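Local structure of heme peroxidase (Bacteroides thetaiotaomicron, 2GVK) at residues K43-I53 with Y309-E317. The protein is a dye-decolorizing peroxidase that probably uses a bound heme and hydrogen peroxide to oxidise dyes and other substrates. Residues are numbered along the deposited sequence; the frame is centred on the assembly and turned at random.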
# COMPACT_ATOMS: atom_id res chain seq x y z
N LYS A 43 -1.15 -24.29 -30.55
CA LYS A 43 -0.27 -23.34 -31.23
C LYS A 43 -0.81 -21.91 -31.11
O LYS A 43 -0.02 -20.95 -30.98
CB LYS A 43 -0.09 -23.72 -32.70
CG LYS A 43 0.79 -24.92 -32.90
CD LYS A 43 1.09 -25.17 -34.37
CE LYS A 43 2.06 -26.34 -34.53
NZ LYS A 43 2.54 -26.49 -35.95
N ASP A 44 -2.13 -21.75 -31.10
CA ASP A 44 -2.77 -20.41 -30.88
C ASP A 44 -2.37 -19.85 -29.54
O ASP A 44 -2.05 -18.68 -29.41
CB ASP A 44 -4.30 -20.49 -30.94
CG ASP A 44 -4.98 -19.12 -30.64
OD1 ASP A 44 -4.85 -18.21 -31.50
OD2 ASP A 44 -5.62 -18.97 -29.57
N VAL A 45 -2.38 -20.70 -28.52
CA VAL A 45 -1.95 -20.26 -27.19
C VAL A 45 -0.44 -19.90 -27.21
O VAL A 45 -0.04 -18.86 -26.70
CB VAL A 45 -2.24 -21.31 -26.10
CG1 VAL A 45 -1.60 -20.91 -24.78
CG2 VAL A 45 -3.72 -21.49 -25.92
N CYS A 46 0.38 -20.75 -27.83
CA CYS A 46 1.82 -20.46 -27.96
C CYS A 46 2.05 -19.10 -28.61
O CYS A 46 2.86 -18.29 -28.13
CB CYS A 46 2.54 -21.53 -28.79
SG CYS A 46 2.61 -23.15 -28.06
N ALA A 47 1.34 -18.86 -29.71
CA ALA A 47 1.50 -17.64 -30.48
C ALA A 47 1.09 -16.40 -29.69
O ALA A 47 1.66 -15.32 -29.88
CB ALA A 47 0.69 -17.73 -31.75
N ASN A 48 0.10 -16.55 -28.81
CA ASN A 48 -0.49 -15.42 -28.13
C ASN A 48 -0.12 -15.30 -26.66
O ASN A 48 -0.59 -14.38 -25.96
CB ASN A 48 -2.00 -15.49 -28.29
CG ASN A 48 -2.43 -15.20 -29.69
OD1 ASN A 48 -2.19 -14.09 -30.21
ND2 ASN A 48 -3.02 -16.18 -30.35
N PHE A 49 0.76 -16.18 -26.21
CA PHE A 49 1.08 -16.28 -24.77
C PHE A 49 1.71 -15.01 -24.20
O PHE A 49 1.25 -14.49 -23.20
CB PHE A 49 2.01 -17.47 -24.53
CG PHE A 49 2.15 -17.85 -23.07
CD1 PHE A 49 1.08 -18.38 -22.36
CD2 PHE A 49 3.34 -17.68 -22.42
CE1 PHE A 49 1.23 -18.76 -21.03
CE2 PHE A 49 3.49 -18.06 -21.11
CZ PHE A 49 2.42 -18.58 -20.41
N SER A 50 2.74 -14.50 -24.87
CA SER A 50 3.39 -13.29 -24.38
C SER A 50 2.43 -12.07 -24.48
O SER A 50 2.46 -11.21 -23.63
CB SER A 50 4.70 -13.02 -25.13
OG SER A 50 4.47 -12.77 -26.49
N ALA A 51 1.54 -12.07 -25.48
CA ALA A 51 0.49 -11.03 -25.58
C ALA A 51 -0.49 -11.07 -24.39
O ALA A 51 -0.92 -10.04 -23.88
CB ALA A 51 -0.27 -11.17 -26.88
N MSE A 52 -0.86 -12.28 -23.97
CA MSE A 52 -1.75 -12.44 -22.84
C MSE A 52 -1.09 -11.92 -21.56
O MSE A 52 -1.74 -11.27 -20.73
CB MSE A 52 -2.15 -13.90 -22.67
CG MSE A 52 -3.04 -14.44 -23.79
SE MSE A 52 -3.35 -16.35 -23.61
CE MSE A 52 -4.30 -16.31 -21.86
N ILE A 53 0.21 -12.19 -21.40
CA ILE A 53 0.96 -11.68 -20.27
C ILE A 53 1.09 -10.16 -20.36
O ILE A 53 0.90 -9.46 -19.35
CB ILE A 53 2.36 -12.34 -20.17
CG1 ILE A 53 2.20 -13.84 -19.90
CG2 ILE A 53 3.21 -11.66 -19.10
CD1 ILE A 53 3.46 -14.65 -20.07
N TYR A 309 10.70 -17.50 -24.67
CA TYR A 309 9.63 -16.78 -25.39
C TYR A 309 9.86 -16.83 -26.89
O TYR A 309 8.92 -16.97 -27.65
CB TYR A 309 9.55 -15.32 -24.94
CG TYR A 309 8.87 -15.11 -23.63
CD1 TYR A 309 7.51 -15.41 -23.46
CD2 TYR A 309 9.53 -14.48 -22.58
CE1 TYR A 309 6.87 -15.18 -22.27
CE2 TYR A 309 8.91 -14.24 -21.38
CZ TYR A 309 7.57 -14.58 -21.23
OH TYR A 309 6.93 -14.31 -20.04
N ASP A 310 11.11 -16.68 -27.32
CA ASP A 310 11.45 -16.72 -28.75
C ASP A 310 10.99 -18.03 -29.37
O ASP A 310 10.36 -18.04 -30.41
CB ASP A 310 12.97 -16.57 -28.96
CG ASP A 310 13.42 -15.14 -28.89
OD1 ASP A 310 12.57 -14.23 -29.07
OD2 ASP A 310 14.66 -14.91 -28.73
N LEU A 311 11.35 -19.13 -28.74
CA LEU A 311 10.98 -20.43 -29.24
C LEU A 311 9.47 -20.64 -29.18
O LEU A 311 8.87 -21.17 -30.12
CB LEU A 311 11.72 -21.53 -28.45
CG LEU A 311 11.36 -22.97 -28.82
CD1 LEU A 311 11.43 -23.20 -30.33
CD2 LEU A 311 12.27 -23.91 -28.11
N LEU A 312 8.86 -20.24 -28.08
CA LEU A 312 7.40 -20.31 -27.93
C LEU A 312 6.68 -19.64 -29.12
O LEU A 312 5.74 -20.19 -29.67
CB LEU A 312 6.99 -19.67 -26.63
CG LEU A 312 5.60 -19.99 -26.15
CD1 LEU A 312 5.42 -21.49 -25.95
CD2 LEU A 312 5.32 -19.26 -24.87
N GLY A 313 7.16 -18.47 -29.52
CA GLY A 313 6.61 -17.78 -30.67
C GLY A 313 6.73 -18.60 -31.95
O GLY A 313 5.80 -18.64 -32.77
N GLU A 314 7.89 -19.23 -32.14
CA GLU A 314 8.11 -20.07 -33.31
C GLU A 314 7.18 -21.25 -33.30
O GLU A 314 6.71 -21.67 -34.33
CB GLU A 314 9.54 -20.58 -33.35
CG GLU A 314 10.55 -19.55 -33.66
CD GLU A 314 11.95 -20.14 -33.74
OE1 GLU A 314 12.08 -21.40 -33.67
OE2 GLU A 314 12.92 -19.36 -33.92
N LEU A 315 6.98 -21.83 -32.12
CA LEU A 315 6.08 -22.96 -31.97
C LEU A 315 4.66 -22.60 -32.42
O LEU A 315 3.94 -23.44 -32.99
CB LEU A 315 6.05 -23.45 -30.52
CG LEU A 315 7.38 -23.97 -29.95
CD1 LEU A 315 7.20 -24.33 -28.47
CD2 LEU A 315 7.92 -25.15 -30.75
N GLY A 316 4.28 -21.35 -32.24
CA GLY A 316 2.92 -20.93 -32.53
C GLY A 316 2.66 -20.55 -33.99
O GLY A 316 1.53 -20.33 -34.38
N GLU A 317 3.72 -20.48 -34.79
CA GLU A 317 3.60 -20.04 -36.18
C GLU A 317 2.71 -20.97 -37.04
O GLU A 317 2.84 -22.20 -36.99
CB GLU A 317 4.97 -19.92 -36.81
CG GLU A 317 5.81 -18.82 -36.21
CD GLU A 317 7.19 -18.71 -36.85
OE1 GLU A 317 7.39 -19.28 -37.95
OE2 GLU A 317 8.07 -18.05 -36.25
O HOH W 1 5.04 -25.23 -34.64
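Leu-312 reaches across from the C-terminal helix 309-315 to Cys-46 and Phe-49 of helix 38-59, a worked example of how two helices running roughly antiparallel (140° between their local axes) are joined by apolar contact. Its CB starts off to one side, but with CG anti to the backbone N (chi1 -164°) the branch swings inward. CG comes 3.8 Å from Cys-46 O, CD1 3.9 Å from Cys-46 SG, and CD2 settles 3.5 Å from Phe-49 CD2, also touching Phe-49 CB. Cutting Leu-312 back to an alanine would remove both methyls and is likely to open a gap between Cys-46 SG and the Phe-49 ring, leaving part of that ring without its partner. Phe-49 also packs on Cys-67 and Met-69 of strand 66-72, so the contact lies on the barrel-like sheet of the peroxidase fold.

At one end, Ile-53 CD1 meets the Tyr-309 ring at its edge, 3.5 Å from Tyr-309 OH, and Ser-50 CB lies obliquely to that ring. The Ser-50 hydroxyl bonds Asp-166 of the second subunit, making this end part of an interface. At the other, Gly-316 CA sits 3.3 Å from Lys-43 O, where a CB would clash with Ala-47 N. Extended Lys-43 runs past Leu-315 O, which accepts a hydrogen bond from a water (2.7 Å) held weakly by NZ. Apolar side chains thus join the helices from Cys-46 to Tyr-309, close backbone approach and one bridging water at the C-terminus.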